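PDB 5OLC: galactonate dehydratase from Zobellia galactanivorans, which belongs to the enolase superfamily of enzymes, joining a mandelate racemase-like N-terminal domain to a C-terminal domain of the TIM-barrel type. Local coordinates for residues I137-T142 and I354-G359; V302-G307 and T335-R340. All blocks are in the same frame, centred on the assembly; numbering follows the deposited sequence.

Interaction 1 of 2, residues I137-T142 and I354-G359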
ATOM      1  N   ILE A 137     -29.088 -29.524   8.744  1.00 66.45           N
ATOM      2  CA  ILE A 137     -27.799 -28.975   9.152  1.00 66.36           C
ATOM      3  C   ILE A 137     -27.173 -29.968  10.172  1.00 73.41           C
ATOM      4  O   ILE A 137     -27.913 -30.608  10.910  1.00 73.00           O
ATOM      5  CB  ILE A 137     -27.848 -27.460   9.590  1.00 68.57           C
ATOM      6  CG1 ILE A 137     -27.586 -27.252  11.060  1.00 69.26           C
ATOM      7  CG2 ILE A 137     -29.111 -26.712   9.186  1.00 67.93           C
ATOM      8  CD1 ILE A 137     -26.241 -26.831  11.299  1.00 81.38           C
ATOM      9  N   GLU A 138     -25.843 -30.155  10.152  1.00 72.52           N
ATOM     10  CA  GLU A 138     -25.156 -31.090  11.049  1.00 73.56           C
ATOM     11  C   GLU A 138     -24.314 -30.320  12.088  1.00 79.32           C
ATOM     12  O   GLU A 138     -23.179 -29.932  11.801  1.00 78.31           O
ATOM     13  CB  GLU A 138     -24.364 -32.182  10.281  1.00 75.01           C
ATOM     14  CG  GLU A 138     -23.346 -31.697   9.260  1.00 85.39           C
ATOM     15  CD  GLU A 138     -22.367 -32.754   8.787  1.00101.98           C
ATOM     16  OE1 GLU A 138     -21.181 -32.406   8.581  1.00 90.07           O
ATOM     17  OE2 GLU A 138     -22.779 -33.925   8.619  1.00 90.67           O
ATOM     18  N   PRO A 139     -24.872 -30.024  13.284  1.00 77.33           N
ATOM     19  CA  PRO A 139     -24.113 -29.208  14.251  1.00 78.01           C
ATOM     20  C   PRO A 139     -22.975 -29.936  14.954  1.00 83.33           C
ATOM     21  O   PRO A 139     -22.894 -31.167  14.890  1.00 83.61           O
ATOM     22  CB  PRO A 139     -25.190 -28.725  15.226  1.00 79.60           C
ATOM     23  CG  PRO A 139     -26.221 -29.780  15.191  1.00 83.59           C
ATOM     24  CD  PRO A 139     -26.209 -30.373  13.804  1.00 78.71           C
ATOM     25  N   TYR A 140     -22.085 -29.167  15.605  1.00 79.74           N
ATOM     26  CA  TYR A 140     -20.974 -29.727  16.366  1.00 79.66           C
ATOM     27  C   TYR A 140     -21.242 -29.639  17.868  1.00 83.30           C
ATOM     28  O   TYR A 140     -21.958 -28.733  18.329  1.00 82.75           O
ATOM     29  CB  TYR A 140     -19.616 -29.121  15.973  1.00 81.19           C
ATOM     30  CG  TYR A 140     -19.493 -27.619  16.145  1.00 84.29           C
ATOM     31  CD1 TYR A 140     -19.841 -26.748  15.115  1.00 86.91           C
ATOM     32  CD2 TYR A 140     -18.919 -27.072  17.289  1.00 85.04           C
ATOM     33  CE1 TYR A 140     -19.694 -25.366  15.252  1.00 88.28           C
ATOM     34  CE2 TYR A 140     -18.762 -25.691  17.435  1.00 85.79           C
ATOM     35  CZ  TYR A 140     -19.155 -24.841  16.414  1.00 92.84           C
ATOM     36  OH  TYR A 140     -19.005 -23.479  16.540  1.00 92.46           O
ATOM     37  N   ALA A 141     -20.701 -30.612  18.618  1.00 79.14           N
ATOM     38  CA  ALA A 141     -20.861 -30.698  20.060  1.00 78.95           C
ATOM     39  C   ALA A 141     -19.707 -29.975  20.770  1.00 83.15           C
ATOM     40  O   ALA A 141     -18.550 -30.320  20.533  1.00 82.87           O
ATOM     41  CB  ALA A 141     -20.914 -32.159  20.480  1.00 79.56           C
ATOM     42  N   THR A 142     -20.020 -28.978  21.636  1.00 79.02           N
ATOM     43  CA  THR A 142     -19.009 -28.241  22.406  1.00 78.52           C
ATOM     44  C   THR A 142     -18.864 -28.853  23.819  1.00 83.60           C
ATOM     45  O   THR A 142     -19.870 -29.017  24.519  1.00 82.68           O
ATOM     46  CB  THR A 142     -19.281 -26.724  22.413  1.00 81.92           C
ATOM     47  OG1 THR A 142     -20.526 -26.456  23.050  1.00 84.40           O
ATOM     48  CG2 THR A 142     -19.258 -26.111  21.035  1.00 75.58           C
ATOM     49  N   ILE A 354     -37.625 -28.210  17.310  1.00 91.46           N
ATOM     50  CA  ILE A 354     -36.581 -28.770  16.439  1.00 90.71           C
ATOM     51  C   ILE A 354     -36.211 -30.236  16.820  1.00 93.45           C
ATOM     52  O   ILE A 354     -36.305 -30.631  17.986  1.00 92.59           O
ATOM     53  CB  ILE A 354     -35.338 -27.811  16.330  1.00 93.68           C
ATOM     54  CG1 ILE A 354     -34.326 -27.999  17.467  1.00 94.55           C
ATOM     55  CG2 ILE A 354     -35.760 -26.328  16.212  1.00 93.25           C
ATOM     56  CD1 ILE A 354     -32.960 -27.450  17.164  1.00106.26           C
ATOM     57  N   LYS A 355     -35.831 -31.032  15.805  1.00 89.90           N
ATOM     58  CA  LYS A 355     -35.505 -32.449  15.941  1.00 89.55           C
ATOM     59  C   LYS A 355     -34.065 -32.786  15.561  1.00 93.10           C
ATOM     60  O   LYS A 355     -33.600 -32.399  14.490  1.00 91.82           O
ATOM     61  CB  LYS A 355     -36.470 -33.287  15.090  1.00 92.35           C
ATOM     62  N   LEU A 356     -33.377 -33.555  16.425  1.00 90.70           N
ATOM     63  CA  LEU A 356     -31.999 -33.995  16.193  1.00 90.96           C
ATOM     64  C   LEU A 356     -31.848 -35.499  16.372  1.00 94.61           C
ATOM     65  O   LEU A 356     -32.001 -36.006  17.486  1.00 94.59           O
ATOM     66  CB  LEU A 356     -30.996 -33.244  17.092  1.00 91.36           C
ATOM     67  CG  LEU A 356     -29.519 -33.580  16.844  1.00 96.82           C
ATOM     68  CD1 LEU A 356     -28.698 -32.337  16.678  1.00 97.17           C
ATOM     69  CD2 LEU A 356     -28.947 -34.483  17.937  1.00100.19           C
ATOM     70  N   GLU A 357     -31.483 -36.199  15.294  1.00 90.71           N
ATOM     71  CA  GLU A 357     -31.258 -37.641  15.326  1.00 90.54           C
ATOM     72  C   GLU A 357     -30.092 -38.042  14.422  1.00 94.65           C
ATOM     73  O   GLU A 357     -30.109 -37.790  13.213  1.00 93.90           O
ATOM     74  CB  GLU A 357     -32.548 -38.427  15.019  1.00 91.92           C
ATOM     75  CG  GLU A 357     -33.236 -38.971  16.263  1.00101.14           C
ATOM     76  CD  GLU A 357     -34.736 -38.757  16.353  1.00116.26           C
ATOM     77  OE1 GLU A 357     -35.180 -38.124  17.340  1.00 99.87           O
ATOM     78  OE2 GLU A 357     -35.468 -39.233  15.455  1.00111.31           O
ATOM     79  N   ASN A 358     -29.068 -38.650  15.040  1.00 91.60           N
ATOM     80  CA  ASN A 358     -27.821 -39.119  14.430  1.00 91.58           C
ATOM     81  C   ASN A 358     -27.050 -37.981  13.725  1.00 94.38           C
ATOM     82  O   ASN A 358     -26.888 -37.972  12.501  1.00 93.42           O
ATOM     83  CB  ASN A 358     -28.026 -40.348  13.528  1.00 94.21           C
ATOM     84  CG  ASN A 358     -26.776 -41.196  13.425  1.00123.65           C
ATOM     85  OD1 ASN A 358     -26.466 -42.004  14.311  1.00115.89           O
ATOM     86  ND2 ASN A 358     -26.004 -40.996  12.364  1.00118.22           N
ATOM     87  N   GLY A 359     -26.606 -37.020  14.538  1.00 90.28           N
ATOM     88  CA  GLY A 359     -25.816 -35.866  14.124  1.00 89.18           C
ATOM     89  C   GLY A 359     -26.500 -34.830  13.256  1.00 90.12           C
ATOM     90  O   GLY A 359     -25.959 -33.733  13.086  1.00 90.19           O
TER
HETATM   91  O   HOH W   1     -22.933 -33.460  13.405  1.00 58.71           O

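Interaction 2 of 2, residues V302-G307 and T335-R340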
ATOM      1  N   VAL A 302     -19.960 -19.397  10.179  1.00 49.26           N
ATOM      2  CA  VAL A 302     -20.500 -20.401  11.089  1.00 49.41           C
ATOM      3  C   VAL A 302     -20.799 -19.535  12.291  1.00 56.27           C
ATOM      4  O   VAL A 302     -19.849 -18.980  12.834  1.00 58.01           O
ATOM      5  CB  VAL A 302     -19.521 -21.562  11.437  1.00 52.11           C
ATOM      6  CG1 VAL A 302     -20.165 -22.534  12.436  1.00 51.84           C
ATOM      7  CG2 VAL A 302     -19.043 -22.298  10.186  1.00 51.17           C
ATOM      8  N   PRO A 303     -22.064 -19.278  12.674  1.00 52.87           N
ATOM      9  CA  PRO A 303     -22.289 -18.380  13.811  1.00 53.20           C
ATOM     10  C   PRO A 303     -21.873 -18.962  15.162  1.00 62.55           C
ATOM     11  O   PRO A 303     -21.690 -20.180  15.302  1.00 62.69           O
ATOM     12  CB  PRO A 303     -23.783 -18.067  13.722  1.00 54.38           C
ATOM     13  CG  PRO A 303     -24.374 -19.236  13.068  1.00 58.15           C
ATOM     14  CD  PRO A 303     -23.338 -19.793  12.131  1.00 54.08           C
ATOM     15  N   HIS A 304     -21.673 -18.079  16.141  1.00 63.49           N
ATOM     16  CA  HIS A 304     -21.347 -18.485  17.499  1.00 65.63           C
ATOM     17  C   HIS A 304     -22.689 -18.592  18.237  1.00 71.48           C
ATOM     18  O   HIS A 304     -23.534 -17.699  18.084  1.00 71.26           O
ATOM     19  CB  HIS A 304     -20.419 -17.453  18.163  1.00 67.25           C
ATOM     20  CG  HIS A 304     -20.041 -17.789  19.579  1.00 71.48           C
ATOM     21  ND1 HIS A 304     -20.580 -17.096  20.663  1.00 73.54           N
ATOM     22  CD2 HIS A 304     -19.185 -18.731  20.045  1.00 73.66           C
ATOM     23  CE1 HIS A 304     -20.043 -17.646  21.742  1.00 73.26           C
ATOM     24  NE2 HIS A 304     -19.201 -18.635  21.424  1.00 73.56           N
ATOM     25  N   THR A 305     -22.914 -19.717  18.966  1.00 69.10           N
ATOM     26  CA  THR A 305     -24.144 -19.949  19.746  1.00 69.67           C
ATOM     27  C   THR A 305     -23.837 -20.570  21.100  1.00 76.41           C
ATOM     28  O   THR A 305     -23.301 -21.680  21.162  1.00 76.05           O
ATOM     29  CB  THR A 305     -25.248 -20.726  18.985  1.00 73.56           C
ATOM     30  OG1 THR A 305     -24.788 -21.202  17.714  1.00 76.63           O
ATOM     31  CG2 THR A 305     -26.511 -19.910  18.818  1.00 67.90           C
ATOM     32  N   TRP A 306     -24.177 -19.845  22.190  1.00 75.12           N
ATOM     33  CA  TRP A 306     -23.934 -20.290  23.562  1.00 76.10           C
ATOM     34  C   TRP A 306     -24.974 -19.719  24.542  1.00 78.00           C
ATOM     35  O   TRP A 306     -24.629 -18.982  25.479  1.00 77.82           O
ATOM     36  CB  TRP A 306     -22.488 -19.959  23.993  1.00 76.16           C
ATOM     37  CG  TRP A 306     -21.907 -20.879  25.030  1.00 78.11           C
ATOM     38  CD1 TRP A 306     -21.571 -22.194  24.866  1.00 81.21           C
ATOM     39  CD2 TRP A 306     -21.502 -20.524  26.365  1.00 78.25           C
ATOM     40  NE1 TRP A 306     -21.015 -22.691  26.024  1.00 80.93           N
ATOM     41  CE2 TRP A 306     -20.966 -21.688  26.965  1.00 82.46           C
ATOM     42  CE3 TRP A 306     -21.573 -19.341  27.128  1.00 79.55           C
ATOM     43  CZ2 TRP A 306     -20.489 -21.701  28.288  1.00 81.61           C
ATOM     44  CZ3 TRP A 306     -21.101 -19.354  28.435  1.00 80.92           C
ATOM     45  CH2 TRP A 306     -20.564 -20.521  29.002  1.00 81.47           C
ATOM     46  N   GLY A 307     -26.232 -20.106  24.330  1.00 72.04           N
ATOM     47  CA  GLY A 307     -27.345 -19.680  25.170  1.00 70.63           C
ATOM     48  C   GLY A 307     -28.456 -20.699  25.288  1.00 71.55           C
ATOM     49  O   GLY A 307     -28.191 -21.904  25.385  1.00 71.08           O
ATOM     50  N   THR A 335     -22.766 -26.571   9.331  1.00 65.37           N
ATOM     51  CA  THR A 335     -22.676 -26.792  10.789  1.00 65.51           C
ATOM     52  C   THR A 335     -23.037 -25.508  11.556  1.00 71.21           C
ATOM     53  O   THR A 335     -23.056 -24.414  10.978  1.00 71.28           O
ATOM     54  CB  THR A 335     -21.287 -27.286  11.264  1.00 70.64           C
ATOM     55  OG1 THR A 335     -20.318 -26.239  11.158  1.00 67.30           O
ATOM     56  CG2 THR A 335     -20.817 -28.550  10.567  1.00 70.65           C
ATOM     57  N   MET A 336     -23.305 -25.658  12.868  1.00 68.12           N
ATOM     58  CA  MET A 336     -23.600 -24.571  13.801  1.00 67.81           C
ATOM     59  C   MET A 336     -23.202 -24.985  15.215  1.00 71.56           C
ATOM     60  O   MET A 336     -23.017 -26.182  15.467  1.00 71.46           O
ATOM     61  CB  MET A 336     -25.070 -24.146  13.728  1.00 70.32           C
ATOM     62  CG  MET A 336     -26.019 -25.119  14.381  1.00 74.11           C
ATOM     63  SD  MET A 336     -27.672 -24.455  14.497  1.00 78.61           S
ATOM     64  CE  MET A 336     -28.383 -25.659  15.469  1.00 75.68           C
ATOM     65  N   GLU A 337     -23.069 -24.010  16.133  1.00 67.88           N
ATOM     66  CA  GLU A 337     -22.666 -24.309  17.504  1.00 67.82           C
ATOM     67  C   GLU A 337     -23.811 -24.853  18.355  1.00 71.24           C
ATOM     68  O   GLU A 337     -24.747 -24.123  18.694  1.00 69.23           O
ATOM     69  CB  GLU A 337     -21.975 -23.104  18.181  1.00 69.42           C
ATOM     70  CG  GLU A 337     -21.201 -23.479  19.436  1.00 79.87           C
ATOM     71  CD  GLU A 337     -20.187 -22.480  19.959  1.00107.32           C
ATOM     72  OE1 GLU A 337     -19.566 -21.759  19.141  1.00112.44           O
ATOM     73  OE2 GLU A 337     -19.950 -22.481  21.189  1.00100.28           O
ATOM     74  N   LEU A 338     -23.701 -26.135  18.732  1.00 69.34           N
ATOM     75  CA  LEU A 338     -24.680 -26.778  19.592  1.00 69.82           C
ATOM     76  C   LEU A 338     -24.054 -27.093  20.955  1.00 76.46           C
ATOM     77  O   LEU A 338     -23.371 -28.115  21.094  1.00 75.53           O
ATOM     78  CB  LEU A 338     -25.258 -28.037  18.919  1.00 69.70           C
ATOM     79  CG  LEU A 338     -26.551 -28.611  19.510  1.00 73.76           C
ATOM     80  CD1 LEU A 338     -27.766 -27.734  19.192  1.00 73.38           C
ATOM     81  CD2 LEU A 338     -26.793 -29.993  18.994  1.00 75.39           C
ATOM     82  N   ASP A 339     -24.263 -26.187  21.948  1.00 75.76           N
ATOM     83  CA  ASP A 339     -23.760 -26.328  23.322  1.00 77.08           C
ATOM     84  C   ASP A 339     -24.309 -27.600  23.963  1.00 84.56           C
ATOM     85  O   ASP A 339     -25.524 -27.728  24.118  1.00 84.88           O
ATOM     86  CB  ASP A 339     -24.111 -25.088  24.175  1.00 79.16           C
ATOM     87  CG  ASP A 339     -23.602 -25.116  25.612  1.00 89.40           C
ATOM     88  OD1 ASP A 339     -22.484 -25.628  25.838  1.00 89.34           O
ATOM     89  OD2 ASP A 339     -24.310 -24.596  26.505  1.00 97.09           O
ATOM     90  N   ARG A 340     -23.428 -28.560  24.287  1.00 83.42           N
ATOM     91  CA  ARG A 340     -23.870 -29.832  24.876  1.00 84.58           C
ATOM     92  C   ARG A 340     -23.545 -29.966  26.386  1.00 91.70           C
ATOM     93  O   ARG A 340     -23.734 -31.038  26.975  1.00 91.56           O
ATOM     94  CB  ARG A 340     -23.341 -31.039  24.068  1.00 83.83           C
ATOM     95  CG  ARG A 340     -23.820 -31.148  22.609  1.00 92.24           C
ATOM     96  CD  ARG A 340     -25.291 -30.815  22.366  1.00100.84           C
ATOM     97  NE  ARG A 340     -26.215 -31.739  23.022  1.00109.70           N
ATOM     98  CZ  ARG A 340     -27.440 -31.414  23.426  1.00125.03           C
ATOM     99  NH1 ARG A 340     -27.896 -30.178  23.260  1.00108.04           N
ATOM    100  NH2 ARG A 340     -28.210 -32.316  24.017  1.00117.98           N
TER

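Interaction 1 of 2, residues I137-T142 and I354-G359
Leu-356 and Pro-139 make the apolar part of a contact between a β-hairpin and the first strand of the enolase-type barrel. Strands 350-357 and 360-362 form the hairpin, and 360-362 pairs antiparallel with 136-142, so Leu-356 reaches Pro-139 across the line of strand 360-362, whereas Gly-359, in the turn, meets the first segment directly. Leu-356 has its CG anti to the backbone N (chi1 -176°), which carries the branch nearer the barrel strand than its CB direction alone would suggest. Its CD1 meets the outer corner of the proline ring, 3.9 Å from Pro-139 CG. Leu-361 touches both of these side chains, as well as Ile-354, and so continues the apolar patch. A branched aliphatic chain suits this place because it brings a methyl to the CH2 edge of a proline ring.

The chain then turns through Asn-358 and Gly-359, both with positive phi. Their backbone angles are roughly those of a type I' turn, in which an Asn-Gly pair is a favoured choice. After the turn, the carbonyl of Gly-359 faces the first segment. Gly-359 O lies 3.4 Å from Glu-138 CA in a CA-H...O contact, with an angle of 137° at the hydrogen, and it is equally close to Pro-139 CD at 3.4 Å. Pro-139 has no N-H to offer this oxygen, and no direct hydrogen bond joins the two segments. The carboxylate of Glu-138 is engaged outside the contact, in a salt bridge from OE1 to Arg-198. The polar link between the segments is instead a water molecule that donates to both carbonyls, 2.7 Å from Pro-139 O and 3.1 Å from Gly-359 O.

Interaction 2 of 2, residues V302-G307 and T335-R340
Thr-305 and Glu-337 share the hydrogen bond of this contact. Thr-305 OG1 donates to the backbone oxygen Glu-337 O at 3.1 Å, lying in the carbonyl plane on a lone pair, with a C=O...donor angle of 119°. A threonine suits the place: its short hydroxyl reaches a backbone acceptor while its CB packs on the same oxygen.

Carboxylates meeting aromatic rings form the second group. Glu-337 swings its chain away from its own backbone N (chi1 -164°) and stays extended, a length that takes its carboxylate past Thr-305 to Lys-172, salt-bridged to OE1, and to the His-304 ring alongside. OE1 of Glu-337 stands 3.2 Å from His-304 CD2, with carboxylate and imidazole planes 85° apart. ND1 of His-304 is hydrogen-bonded to Asp-277. His-304, after the seventh barrel strand, and Asp-277, after the sixth, form a pair that resembles the His-Asp dyad of mandelate racemase. Further along, the indole of Trp-306 and the carboxylate of Asp-339 cross obliquely, NE1 lying 3.3 Å from OD1. Asp-339 OD1 is hydrogen-bonded to Thr-341, and OD2 forms a salt bridge with Arg-37, which also makes a cation-pi contact with Trp-306.

Van der Waals packing begins the interface: Val-302 CG1 rests 3.7 Å from the backbone oxygen Thr-335 O.

Both contacts are buried, yet they differ in place and chemistry. The centre of interaction 2 lies about 5 Å from the centre of the chain, that of interaction 1 about 15 Å; they bury 429 Å² and 121 Å² between their segments. They share a sheet: strands 136-142 and 337-339 run parallel as neighbours, joined by probable hydrogen bonds of Tyr-140 with Met-336 and Leu-338, so the first and last barrel strands link the two sites. At the hairpin end, 137-142 with 354-359 is mostly backbone and apolar packing, with water as its polar link. At the strand ends, 302-307 with 335-340 brings together acidic and aromatic side chains.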